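YqgE/AlgH family protein (Corynebacterium diphtheriae NCTC 13129, PDB 2GS5) is of unknown function but belongs to the UPF0301 (AlgH) family and is built round a mixed beta sheet. Local coordinates at residues G18-A23 with A158-S163; R34-I39 with V171-D176; P65-C70 with E123-L128; C70-Q75 with G131-A136; V89-T94 with T107-R112. One frame throughout, in Å; residues are numbered along the deposited sequence.

Contact 1: residues G18-A23 with A158-S163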
# COMPACT_ATOMS: atom_id res chain seq x y z
N GLY A 18 1.85 -5.03 5.84
CA GLY A 18 0.95 -5.81 5.00
C GLY A 18 -0.52 -5.47 5.20
O GLY A 18 -1.37 -5.95 4.44
N MSE A 19 -0.83 -4.67 6.22
CA MSE A 19 -2.16 -4.08 6.37
C MSE A 19 -2.22 -2.80 5.58
O MSE A 19 -1.21 -2.16 5.37
CB MSE A 19 -2.45 -3.74 7.83
CG MSE A 19 -2.51 -4.94 8.74
SE MSE A 19 -4.07 -6.09 8.42
CE MSE A 19 -5.48 -4.94 9.06
N VAL A 20 -3.43 -2.45 5.14
CA VAL A 20 -3.69 -1.13 4.58
C VAL A 20 -4.52 -0.29 5.54
O VAL A 20 -5.35 -0.80 6.29
CB VAL A 20 -4.40 -1.17 3.21
CG1 VAL A 20 -3.41 -1.62 2.14
CG2 VAL A 20 -5.60 -2.09 3.24
N LEU A 21 -4.24 1.01 5.53
CA LEU A 21 -4.99 2.03 6.23
C LEU A 21 -5.91 2.65 5.21
O LEU A 21 -5.44 3.29 4.26
CB LEU A 21 -4.06 3.09 6.81
CG LEU A 21 -2.99 2.59 7.78
CD1 LEU A 21 -1.96 3.68 8.11
CD2 LEU A 21 -3.64 2.04 9.03
N VAL A 22 -7.21 2.47 5.39
CA VAL A 22 -8.19 2.96 4.43
C VAL A 22 -8.73 4.28 4.94
O VAL A 22 -9.29 4.34 6.03
CB VAL A 22 -9.35 1.97 4.26
CG1 VAL A 22 -10.33 2.47 3.21
CG2 VAL A 22 -8.81 0.57 3.93
N ALA A 23 -8.56 5.35 4.16
CA ALA A 23 -8.99 6.69 4.58
C ALA A 23 -10.51 6.74 4.83
O ALA A 23 -11.31 6.23 4.04
CB ALA A 23 -8.60 7.74 3.55
N ALA A 158 -7.22 -2.83 7.38
CA ALA A 158 -7.67 -4.05 6.68
C ALA A 158 -6.50 -4.77 6.04
O ALA A 158 -5.50 -4.15 5.70
CB ALA A 158 -8.68 -3.69 5.61
N PRO A 159 -6.62 -6.09 5.88
CA PRO A 159 -5.55 -6.78 5.15
C PRO A 159 -5.46 -6.33 3.69
O PRO A 159 -6.48 -6.17 3.02
CB PRO A 159 -5.92 -8.26 5.25
CG PRO A 159 -7.30 -8.31 5.78
CD PRO A 159 -7.66 -7.00 6.38
N ALA A 160 -4.23 -6.10 3.22
CA ALA A 160 -3.99 -5.81 1.81
C ALA A 160 -4.01 -7.11 1.02
O ALA A 160 -3.68 -8.18 1.57
CB ALA A 160 -2.64 -5.11 1.63
N LEU A 161 -4.43 -7.03 -0.24
CA LEU A 161 -4.31 -8.14 -1.18
C LEU A 161 -3.32 -7.79 -2.29
O LEU A 161 -3.10 -6.63 -2.60
CB LEU A 161 -5.66 -8.47 -1.83
CG LEU A 161 -6.76 -9.01 -0.93
CD1 LEU A 161 -8.02 -9.26 -1.75
CD2 LEU A 161 -6.33 -10.27 -0.18
N PRO A 162 -2.74 -8.82 -2.92
CA PRO A 162 -1.89 -8.61 -4.10
C PRO A 162 -2.52 -7.67 -5.13
O PRO A 162 -1.81 -6.81 -5.67
CB PRO A 162 -1.74 -10.02 -4.67
CG PRO A 162 -1.76 -10.88 -3.47
CD PRO A 162 -2.82 -10.25 -2.57
N SER A 163 -3.82 -7.79 -5.39
CA SER A 163 -4.50 -6.97 -6.39
C SER A 163 -4.54 -5.47 -6.05
O SER A 163 -4.77 -4.64 -6.93
CB SER A 163 -5.92 -7.49 -6.67
OG SER A 163 -6.70 -7.52 -5.49
O HOH W 1 -2.10 -8.55 3.91

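Contact 2: residues R34-I39 with V171-D176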
# COMPACT_ATOMS: atom_id res chain seq x y z
N ARG A 34 -9.10 9.72 0.37
CA ARG A 34 -9.37 8.46 -0.33
C ARG A 34 -8.10 7.65 -0.59
O ARG A 34 -7.99 6.96 -1.59
CB ARG A 34 -10.14 8.72 -1.62
CG ARG A 34 -11.46 9.49 -1.39
CD ARG A 34 -12.43 8.77 -0.44
NE ARG A 34 -13.49 9.66 0.06
CZ ARG A 34 -14.73 9.71 -0.41
NH1 ARG A 34 -15.60 10.55 0.14
NH2 ARG A 34 -15.11 8.94 -1.41
N SER A 35 -7.16 7.73 0.35
CA SER A 35 -5.94 6.94 0.26
C SER A 35 -6.15 5.54 0.82
O SER A 35 -7.06 5.27 1.61
CB SER A 35 -4.79 7.65 0.98
OG SER A 35 -5.07 7.90 2.35
N VAL A 36 -5.27 4.65 0.37
CA VAL A 36 -5.18 3.28 0.88
C VAL A 36 -3.70 3.05 1.13
O VAL A 36 -2.95 2.78 0.19
CB VAL A 36 -5.70 2.25 -0.14
CG1 VAL A 36 -5.52 0.83 0.38
CG2 VAL A 36 -7.16 2.54 -0.49
N ILE A 37 -3.29 3.18 2.39
CA ILE A 37 -1.87 3.22 2.69
C ILE A 37 -1.38 1.88 3.19
O ILE A 37 -1.75 1.45 4.27
CB ILE A 37 -1.54 4.35 3.68
CG1 ILE A 37 -1.95 5.70 3.07
CG2 ILE A 37 -0.03 4.35 4.02
CD1 ILE A 37 -1.88 6.84 4.00
N LEU A 38 -0.56 1.22 2.38
CA LEU A 38 0.06 -0.04 2.75
C LEU A 38 1.18 0.20 3.75
O LEU A 38 2.13 0.92 3.46
CB LEU A 38 0.64 -0.72 1.51
CG LEU A 38 1.40 -2.03 1.72
CD1 LEU A 38 0.48 -3.13 2.20
CD2 LEU A 38 2.11 -2.44 0.43
N ILE A 39 1.05 -0.41 4.92
CA ILE A 39 2.09 -0.32 5.95
C ILE A 39 3.27 -1.19 5.53
O ILE A 39 3.11 -2.39 5.29
CB ILE A 39 1.55 -0.73 7.34
CG1 ILE A 39 0.43 0.21 7.77
CG2 ILE A 39 2.69 -0.78 8.38
CD1 ILE A 39 -0.30 -0.23 9.02
N VAL A 171 -8.73 1.39 -12.07
CA VAL A 171 -9.36 0.92 -10.83
C VAL A 171 -9.48 2.04 -9.81
O VAL A 171 -8.62 2.92 -9.72
CB VAL A 171 -8.55 -0.27 -10.23
CG1 VAL A 171 -8.82 -0.45 -8.73
CG2 VAL A 171 -8.84 -1.54 -11.01
N ASP A 172 -10.56 2.00 -9.03
CA ASP A 172 -10.72 2.85 -7.86
C ASP A 172 -10.23 2.01 -6.68
O ASP A 172 -10.95 1.16 -6.16
CB ASP A 172 -12.20 3.24 -7.69
CG ASP A 172 -12.44 4.19 -6.53
OD1 ASP A 172 -11.59 4.26 -5.62
OD2 ASP A 172 -13.49 4.87 -6.53
N VAL A 173 -8.97 2.19 -6.30
CA VAL A 173 -8.36 1.31 -5.31
C VAL A 173 -9.08 1.42 -3.97
O VAL A 173 -9.39 0.40 -3.33
CB VAL A 173 -6.85 1.58 -5.14
CG1 VAL A 173 -6.30 0.75 -4.00
CG2 VAL A 173 -6.11 1.28 -6.43
N TRP A 174 -9.38 2.65 -3.57
CA TRP A 174 -10.11 2.91 -2.33
C TRP A 174 -11.49 2.24 -2.35
O TRP A 174 -11.86 1.53 -1.41
CB TRP A 174 -10.22 4.41 -2.09
CG TRP A 174 -10.87 4.79 -0.81
CD1 TRP A 174 -10.25 4.99 0.40
CD2 TRP A 174 -12.25 5.05 -0.59
NE1 TRP A 174 -11.17 5.34 1.35
CE2 TRP A 174 -12.41 5.39 0.77
CE3 TRP A 174 -13.39 5.04 -1.42
CZ2 TRP A 174 -13.65 5.69 1.33
CZ3 TRP A 174 -14.62 5.34 -0.86
CH2 TRP A 174 -14.75 5.67 0.50
N GLY A 175 -12.24 2.43 -3.43
CA GLY A 175 -13.53 1.78 -3.59
C GLY A 175 -13.47 0.26 -3.52
O GLY A 175 -14.30 -0.37 -2.86
N ASP A 176 -12.49 -0.33 -4.20
CA ASP A 176 -12.35 -1.78 -4.23
C ASP A 176 -12.04 -2.32 -2.84
O ASP A 176 -12.59 -3.33 -2.42
CB ASP A 176 -11.25 -2.21 -5.21
CG ASP A 176 -11.62 -1.98 -6.67
OD1 ASP A 176 -12.73 -1.49 -6.96
OD2 ASP A 176 -10.78 -2.31 -7.54

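Contact 3: residues P65-C70 with E123-L128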
# COMPACT_ATOMS: atom_id res chain seq x y z
N PRO A 65 14.98 2.87 -15.45
CA PRO A 65 14.55 2.05 -16.59
C PRO A 65 14.87 0.56 -16.45
O PRO A 65 14.16 -0.26 -17.00
CB PRO A 65 15.29 2.67 -17.78
CG PRO A 65 16.41 3.44 -17.18
CD PRO A 65 15.93 3.92 -15.86
N GLU A 66 15.92 0.24 -15.71
CA GLU A 66 16.34 -1.14 -15.51
C GLU A 66 15.26 -2.01 -14.87
O GLU A 66 15.25 -3.22 -15.06
CB GLU A 66 17.63 -1.22 -14.66
CG GLU A 66 17.51 -0.67 -13.23
CD GLU A 66 17.88 0.80 -13.09
OE1 GLU A 66 17.68 1.59 -14.04
OE2 GLU A 66 18.35 1.17 -11.99
N TRP A 67 14.37 -1.38 -14.10
CA TRP A 67 13.32 -2.10 -13.39
C TRP A 67 12.05 -2.31 -14.20
O TRP A 67 11.19 -3.09 -13.80
CB TRP A 67 13.00 -1.39 -12.06
CG TRP A 67 14.00 -1.78 -11.02
CD1 TRP A 67 15.06 -1.05 -10.57
CD2 TRP A 67 14.07 -3.04 -10.35
NE1 TRP A 67 15.78 -1.77 -9.64
CE2 TRP A 67 15.19 -3.00 -9.49
CE3 TRP A 67 13.28 -4.19 -10.38
CZ2 TRP A 67 15.54 -4.08 -8.67
CZ3 TRP A 67 13.62 -5.26 -9.56
CH2 TRP A 67 14.75 -5.19 -8.72
N VAL A 68 11.93 -1.64 -15.34
CA VAL A 68 10.68 -1.68 -16.11
C VAL A 68 10.15 -3.09 -16.41
O VAL A 68 8.96 -3.33 -16.26
CB VAL A 68 10.79 -0.83 -17.40
CG1 VAL A 68 9.56 -1.03 -18.28
CG2 VAL A 68 10.92 0.64 -17.03
N PRO A 69 11.02 -4.03 -16.83
CA PRO A 69 10.55 -5.41 -17.08
C PRO A 69 9.84 -6.12 -15.91
O PRO A 69 9.06 -7.03 -16.14
CB PRO A 69 11.83 -6.16 -17.45
CG PRO A 69 12.73 -5.12 -17.98
CD PRO A 69 12.45 -3.89 -17.17
N CYS A 70 10.09 -5.68 -14.68
CA CYS A 70 9.48 -6.28 -13.49
C CYS A 70 8.19 -5.57 -13.08
O CYS A 70 7.46 -6.08 -12.21
CB CYS A 70 10.42 -6.20 -12.29
SG CYS A 70 11.85 -7.26 -12.37
N GLU A 123 17.08 -8.83 -13.08
CA GLU A 123 17.03 -10.18 -13.64
C GLU A 123 16.96 -11.27 -12.56
O GLU A 123 16.40 -12.34 -12.81
CB GLU A 123 18.20 -10.42 -14.59
CG GLU A 123 18.11 -9.54 -15.84
CD GLU A 123 19.14 -9.90 -16.90
OE1 GLU A 123 18.91 -10.87 -17.67
OE2 GLU A 123 20.18 -9.21 -16.99
N GLU A 124 17.51 -11.00 -11.37
CA GLU A 124 17.34 -11.89 -10.20
C GLU A 124 15.89 -11.89 -9.76
O GLU A 124 15.30 -12.94 -9.48
CB GLU A 124 18.20 -11.41 -9.00
CG GLU A 124 18.16 -12.36 -7.78
CD GLU A 124 18.23 -11.67 -6.40
OE1 GLU A 124 17.94 -12.37 -5.40
OE2 GLU A 124 18.55 -10.47 -6.27
N ILE A 125 15.33 -10.69 -9.66
CA ILE A 125 14.04 -10.50 -9.03
C ILE A 125 12.88 -10.90 -9.95
O ILE A 125 11.88 -11.43 -9.47
CB ILE A 125 13.90 -9.03 -8.56
CG1 ILE A 125 14.91 -8.75 -7.44
CG2 ILE A 125 12.48 -8.75 -8.07
CD1 ILE A 125 14.84 -9.70 -6.23
N LYS A 126 13.04 -10.69 -11.26
CA LYS A 126 11.96 -10.95 -12.23
C LYS A 126 11.24 -12.30 -12.03
O LYS A 126 10.02 -12.31 -11.90
CB LYS A 126 12.47 -10.79 -13.67
CG LYS A 126 11.44 -11.12 -14.77
CD LYS A 126 10.53 -9.97 -15.11
CE LYS A 126 9.63 -10.28 -16.30
NZ LYS A 126 8.69 -11.42 -16.08
N PRO A 127 11.98 -13.43 -12.00
CA PRO A 127 11.30 -14.73 -11.80
C PRO A 127 10.66 -14.93 -10.43
O PRO A 127 9.83 -15.83 -10.26
CB PRO A 127 12.44 -15.75 -11.98
CG PRO A 127 13.68 -15.02 -11.77
CD PRO A 127 13.43 -13.60 -12.20
N LEU A 128 11.03 -14.09 -9.46
CA LEU A 128 10.61 -14.25 -8.07
C LEU A 128 9.37 -13.45 -7.71
O LEU A 128 8.85 -13.60 -6.60
CB LEU A 128 11.74 -13.86 -7.12
CG LEU A 128 13.09 -14.53 -7.38
CD1 LEU A 128 14.13 -14.08 -6.34
CD2 LEU A 128 12.99 -16.05 -7.41

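Contact 4: residues C70-Q75 with G131-A136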
# COMPACT_ATOMS: atom_id res chain seq x y z
N CYS A 70 10.09 -5.68 -14.68
CA CYS A 70 9.48 -6.28 -13.49
C CYS A 70 8.19 -5.57 -13.08
O CYS A 70 7.46 -6.08 -12.21
CB CYS A 70 10.42 -6.20 -12.29
SG CYS A 70 11.85 -7.26 -12.37
N VAL A 71 7.91 -4.41 -13.66
CA VAL A 71 6.83 -3.56 -13.16
C VAL A 71 5.51 -3.86 -13.86
O VAL A 71 5.43 -3.89 -15.09
CB VAL A 71 7.17 -2.06 -13.31
CG1 VAL A 71 6.00 -1.19 -12.88
CG2 VAL A 71 8.42 -1.71 -12.50
N THR A 72 4.48 -4.07 -13.05
CA THR A 72 3.13 -4.30 -13.54
C THR A 72 2.58 -3.04 -14.20
O THR A 72 2.81 -1.93 -13.72
CB THR A 72 2.23 -4.69 -12.37
OG1 THR A 72 2.79 -5.83 -11.70
CG2 THR A 72 0.81 -4.97 -12.83
N LYS A 73 1.87 -3.19 -15.31
CA LYS A 73 1.22 -2.04 -15.94
C LYS A 73 0.16 -1.44 -15.02
O LYS A 73 -0.52 -2.18 -14.30
CB LYS A 73 0.60 -2.44 -17.29
CG LYS A 73 1.63 -2.71 -18.38
CD LYS A 73 0.99 -3.01 -19.74
CE LYS A 73 0.51 -4.45 -19.87
NZ LYS A 73 0.31 -4.81 -21.30
N PRO A 74 0.00 -0.11 -15.04
CA PRO A 74 0.79 0.85 -15.80
C PRO A 74 2.15 1.12 -15.16
O PRO A 74 2.27 1.27 -13.93
CB PRO A 74 -0.08 2.11 -15.79
CG PRO A 74 -0.91 1.99 -14.60
CD PRO A 74 -1.06 0.55 -14.25
N GLN A 75 3.18 1.17 -16.00
CA GLN A 75 4.56 1.27 -15.54
C GLN A 75 4.92 2.72 -15.26
O GLN A 75 5.81 3.30 -15.88
CB GLN A 75 5.50 0.61 -16.55
CG GLN A 75 5.15 -0.86 -16.78
CD GLN A 75 5.98 -1.52 -17.85
OE1 GLN A 75 6.19 -0.96 -18.93
NE2 GLN A 75 6.44 -2.74 -17.57
N GLY A 131 4.23 -9.67 -9.75
CA GLY A 131 3.89 -8.28 -9.99
C GLY A 131 4.71 -7.38 -9.11
O GLY A 131 5.29 -7.83 -8.13
N MSE A 132 4.78 -6.10 -9.48
CA MSE A 132 5.53 -5.12 -8.70
C MSE A 132 5.08 -3.71 -9.08
O MSE A 132 4.72 -3.45 -10.22
CB MSE A 132 7.03 -5.28 -8.97
CG MSE A 132 7.92 -4.47 -8.08
SE MSE A 132 9.76 -4.76 -8.61
CE MSE A 132 9.84 -3.31 -9.92
N ARG A 133 5.13 -2.80 -8.11
CA ARG A 133 4.77 -1.41 -8.33
C ARG A 133 5.77 -0.53 -7.58
O ARG A 133 6.24 -0.91 -6.51
CB ARG A 133 3.35 -1.16 -7.82
CG ARG A 133 2.81 0.24 -8.10
CD ARG A 133 1.31 0.23 -8.33
NE ARG A 133 0.99 -0.37 -9.63
CZ ARG A 133 -0.23 -0.72 -10.02
NH1 ARG A 133 -1.26 -0.57 -9.22
NH2 ARG A 133 -0.39 -1.26 -11.23
N LEU A 134 6.07 0.62 -8.17
CA LEU A 134 7.06 1.55 -7.61
C LEU A 134 6.37 2.80 -7.08
O LEU A 134 5.49 3.35 -7.74
CB LEU A 134 8.10 1.93 -8.66
CG LEU A 134 8.99 0.77 -9.10
CD1 LEU A 134 9.84 1.16 -10.29
CD2 LEU A 134 9.88 0.31 -7.96
N PHE A 135 6.80 3.24 -5.91
CA PHE A 135 6.17 4.36 -5.22
C PHE A 135 7.18 5.44 -4.89
O PHE A 135 8.21 5.16 -4.29
CB PHE A 135 5.52 3.89 -3.92
CG PHE A 135 4.50 2.82 -4.15
CD1 PHE A 135 3.16 3.13 -4.33
CD2 PHE A 135 4.90 1.49 -4.25
CE1 PHE A 135 2.22 2.15 -4.58
CE2 PHE A 135 3.96 0.50 -4.49
CZ PHE A 135 2.63 0.82 -4.66
N ALA A 136 6.87 6.67 -5.29
CA ALA A 136 7.68 7.84 -4.99
C ALA A 136 7.12 8.51 -3.76
O ALA A 136 5.95 8.88 -3.73
CB ALA A 136 7.67 8.81 -6.18
O HOH W 2 2.94 -0.27 -11.75

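Contact 5: residues V89-T94 with T107-R112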
# COMPACT_ATOMS: atom_id res chain seq x y z
N VAL A 89 10.28 3.32 -3.48
CA VAL A 89 10.06 2.03 -2.81
C VAL A 89 9.48 1.07 -3.86
O VAL A 89 8.62 1.47 -4.63
CB VAL A 89 8.99 2.15 -1.65
CG1 VAL A 89 8.55 0.77 -1.12
CG2 VAL A 89 9.50 3.01 -0.54
N GLY A 90 9.92 -0.18 -3.87
CA GLY A 90 9.27 -1.22 -4.68
C GLY A 90 8.49 -2.17 -3.79
O GLY A 90 9.03 -2.68 -2.81
N VAL A 91 7.22 -2.40 -4.13
CA VAL A 91 6.41 -3.41 -3.48
C VAL A 91 6.08 -4.49 -4.51
O VAL A 91 5.55 -4.19 -5.58
CB VAL A 91 5.11 -2.83 -2.89
CG1 VAL A 91 4.34 -3.92 -2.17
CG2 VAL A 91 5.43 -1.70 -1.90
N GLY A 92 6.40 -5.74 -4.18
CA GLY A 92 6.15 -6.86 -5.07
C GLY A 92 5.16 -7.86 -4.49
O GLY A 92 4.84 -7.83 -3.30
N VAL A 93 4.69 -8.73 -5.38
CA VAL A 93 3.92 -9.90 -5.03
C VAL A 93 4.79 -11.11 -5.39
O VAL A 93 5.21 -11.25 -6.53
CB VAL A 93 2.59 -9.94 -5.83
CG1 VAL A 93 1.79 -11.22 -5.53
CG2 VAL A 93 1.76 -8.65 -5.58
N THR A 94 5.11 -11.95 -4.40
CA THR A 94 6.01 -13.08 -4.66
C THR A 94 5.37 -14.08 -5.62
O THR A 94 4.16 -14.32 -5.58
CB THR A 94 6.43 -13.81 -3.37
OG1 THR A 94 5.27 -14.32 -2.71
CG2 THR A 94 7.20 -12.89 -2.42
N THR A 107 11.85 -8.43 1.32
CA THR A 107 11.45 -8.32 2.71
C THR A 107 9.95 -8.58 2.79
O THR A 107 9.16 -7.84 2.20
CB THR A 107 11.74 -6.91 3.26
OG1 THR A 107 13.15 -6.68 3.24
CG2 THR A 107 11.21 -6.77 4.69
N ARG A 108 9.58 -9.65 3.49
CA ARG A 108 8.18 -10.01 3.68
C ARG A 108 7.46 -8.92 4.45
O ARG A 108 7.94 -8.46 5.48
CB ARG A 108 8.08 -11.34 4.44
CG ARG A 108 6.67 -11.77 4.81
CD ARG A 108 6.68 -13.04 5.67
NE ARG A 108 5.51 -13.14 6.53
CZ ARG A 108 5.30 -12.40 7.62
NH1 ARG A 108 4.19 -12.58 8.34
NH2 ARG A 108 6.18 -11.48 8.01
N LEU A 109 6.31 -8.51 3.94
CA LEU A 109 5.40 -7.65 4.67
C LEU A 109 4.38 -8.57 5.34
O LEU A 109 4.44 -8.80 6.55
CB LEU A 109 4.75 -6.64 3.73
CG LEU A 109 5.75 -5.66 3.09
CD1 LEU A 109 5.02 -4.75 2.13
CD2 LEU A 109 6.49 -4.83 4.14
N ALA A 110 3.48 -9.15 4.54
CA ALA A 110 2.58 -10.19 4.99
C ALA A 110 2.17 -10.99 3.76
O ALA A 110 2.12 -10.45 2.65
CB ALA A 110 1.34 -9.59 5.68
N ASN A 111 1.89 -12.28 3.95
CA ASN A 111 1.45 -13.14 2.87
C ASN A 111 2.44 -13.07 1.69
O ASN A 111 3.62 -13.33 1.90
CB ASN A 111 0.01 -12.79 2.48
CG ASN A 111 -0.95 -12.92 3.66
OD1 ASN A 111 -0.89 -13.88 4.42
ND2 ASN A 111 -1.84 -11.94 3.81
N ARG A 112 1.99 -12.71 0.49
CA ARG A 112 2.87 -12.65 -0.68
C ARG A 112 3.45 -11.26 -0.95
O ARG A 112 4.21 -11.07 -1.89
CB ARG A 112 2.15 -13.15 -1.93
CG ARG A 112 1.89 -14.63 -1.92
CD ARG A 112 1.42 -15.13 -3.27
NE ARG A 112 1.43 -16.60 -3.30
CZ ARG A 112 2.51 -17.34 -3.54
NH1 ARG A 112 3.68 -16.79 -3.80
NH2 ARG A 112 2.43 -18.66 -3.51

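Contact 1: residues G18-A23 with A158-S163
Val20 and Ala158 form a hydrogen-bonded pair of an antiparallel ladder, the short pairing of strands 19-23 and 155-159 in the large mixed sheet. Two backbone bonds close this pair. Val20 N reaches Ala158 O at 2.7 Å; the return bond from Ala158 N to Val20 O is 3.0 Å long. One step on, Met19 faces Pro159 as a non-hydrogen-bonded pair, and the ladder is prolonged past the proline by Ala160 N, which donates to Gly18 O.

The tightly packed side is the one carrying Val20, Ala158 and Ala160. The Val20 chi1 of -74° places CG1 anti to its own carbonyl carbon, and this methyl rests 3.6 Å from Ala160 CB. The other branch, CG2, lies against Ala158 O and packs beside Ala158 CB at 4.2 Å. Strand 36-42 continues this apolar layer, with Val36 against Val20 and Leu38 against Ala160.

Across the sheet the packing is looser. The side chains of Met19, a selenomethionine, and Pro159 diverge from their pair, and the proline lies at the surface. The Met19 chain, bent at chi2 and chi3, nevertheless folds back until SE lies 3.6 Å from Pro159 N. Beside the Ala160 N bond, a water bridges the two segments: it donates to Gly18 O and to Ala160 O, each at 2.8 Å, leaving Gly18 O with both a backbone N-H and a water as donors.

Contact 2: residues R34-I39 with V171-D176
Arg34 lies along one face of the Trp174 indole, joining the turn before strand 36-42 to the first turn of helix 173-179. Arg34 CD sits 3.6 Å from the centroid of the six-membered ring, nearly on its normal, in a CH-pi contact. Farther out, the guanidinium makes a cation-pi contact over the same ring, CZ standing 4.5 Å from the centroid with the two planes 30° apart. The bend at chi2 (-58°) lets the arginine chain fold across the indole in this way. Ser35 O approaches the ring edge in its plane, 3.4 Å from Trp174 CD1. Next along, Val36 CG2 presses on the helix backbone at Trp174 CA (3.5 Å) and touches Val173 CG1 at 4.0 Å.

Bonds of a second shell position these groups. Arg34 NH1 donates to Pro25 O, and Trp174 NE1 to Ala23 O, which fixes the rotation of the indole. Asp172 is the N-cap: its OD1 takes Gly175 N at 2.9 Å from above the carboxylate plane, while OD2 is engaged by Thr190. The helix start is thus laid on the sheet beside strand 19-23, whose Val22 touches Trp174, with strand 36-42 beneath Val173.

Contact 3: residues P65-C70 with E123-L128
Ile125, in the short helix 122-125, butts against the rim of the Trp67 indole, the large aromatic side chain of the 3-10 segment 65-70. Ile125 CG1 lies in the ring plane, 3.8 Å from Trp67 CH2, while CB and CG2 reach the adjoining corner at CZ3, with CB 3.9 Å away. It is therefore the root of the isoleucine and its two branches that meet the ring edge; CD1 leads off elsewhere.

At Lys126 the contact passes from the indole to the end of the 3-10 segment. Here the backbones come nearest, with Lys126 CA 5.4 Å from Cys70 CA. Cys70 SG rests on the root of the lysine, 3.7 Å from CA and 3.8 Å from CB. Beyond CB the chain bends at chi2 (85°), which brings CD and CE against Pro69 O, with Lys126 CE 3.3 Å from that oxygen. The aliphatic part of this exposed side chain, rather than its ammonium group, does the touching.

Past Lys126, the bond from Leu128 N to Ile125 O (2.8 Å) keeps the chain coiled. On the facing segment Cys70 N does the like with Trp67 O, and Cys70 CB lies in plane at the indole edge.

Trp67 NE1 is bonded to Leu118 O, and the ring also packs on Val116 of strand 113-116, Pro122 of helix 122-125 and Met132 of strand 129-141, wedged among all three.

Contact 4: residues C70-Q75 with G131-A136
The loop leading into strand 76-79, a parallel neighbour of strand 129-141 in the mixed sheet, is pinned to that strand ahead of the pairing, at Met132, by Thr72. Thr72 N donates to Met132 O at 2.9 Å, and Thr72 OG1 accepts from Met132 N at 3.0 Å. With chi1 at -56° the hydroxyl lies beside its own backbone N, so both groups can address one residue; Gly131 CA passes 3.2 Å from OG1.

Alongside, Val71 CG2 is pressed to 3.4 Å from CE of Met132, a selenomethionine, tighter than usual carbon packing. The same branch meets Leu134 CD1 at 3.9 Å. Met132 CE also reaches Cys70 CB.

A water gathers the polar side, donating to Thr72 O (2.6 Å) and Pro74 O and accepting from Arg133 NE in the guanidinium plane. Arg133 NH2 is bonded to Ala167 O, beyond helix 162-166. Within the loop, which includes the cis peptide before Pro74, Gln75 NE2 donates to Val71 O at 2.9 Å.

The chemistry implies a loop held without regular strand pairing: a threonine hydroxyl replaces one backbone carbonyl as acceptor, and the water lets one arginine N-H serve two carbonyls.

Contact 5: residues V89-T94 with T107-R112
The guanidinium of Arg112 is the flat group that crosses this contact, and it meets Thr94 through NH1. That nitrogen makes two weak bonds, to Thr94 O and to Thr94 OG1, both 3.1 Å long and bent at the hydrogen (132° and 131°). The carbonyl stands oblique to the guanidinium plane. A second guanidinium, that of Arg108, has Ala110 CA of the same segment over one face, near the rim.

Arg112 runs extended from CG to NE and passes Thr94 at about a right angle. Thr94 chi1 (60°) sets OG1 between its backbone N and carbonyl carbon, from where it touches the arginine root, 3.4 Å from CB, as well as NH1. The backbones join beside it: Thr94 N donates to Arg112 O at 2.8 Å. Val93 CA lies 3.4 Å from the same oxygen in a CA-H...O contact.

Farther back the segments are separated. Strand 113-116 pairs antiparallel with both 87-94 and 106-110 and so lies between them, and Val91 CA is 9.2 Å from Leu109 CA. Their side chains still meet loosely, Val91 CG1 with Leu109 CD1 at 4.4 Å, and Leu38 of strand 36-42 packs on both.

The 107-112 chain thus turns from one strand of a hairpin into the next, and the turn is fastened to the end of strand 87-94. With Ala95 O as a further weak acceptor, Arg112 NH1 has three weak partners, which suggests that the backbone bond probably sets the geometry of the joint, while the arginine adds a looser polar hold.

From the N terminus, contact 1 begins at 18-23 and closes at 158-163, adding strand 155-159 to the large sheet beside strand 19-23. Contact 2 opens within that loop at 34-39 and closes beyond it at 171-176, so the two cross; strands 19-23 and 36-42 are neighbours. Contacts 3 and 4 are nested inside both loops. They cross one another and share Cys70, tying the 65-75 loop first to helix 122-125 and then to strand 129-141. Contact 5, 89-94 with 107-112, is the innermost, enclosed by the other four. Strand 87-94 pairs with strand 129-141 of contact 4, while Leu38, Val91 and Leu109 join contacts 2 and 5 through packing.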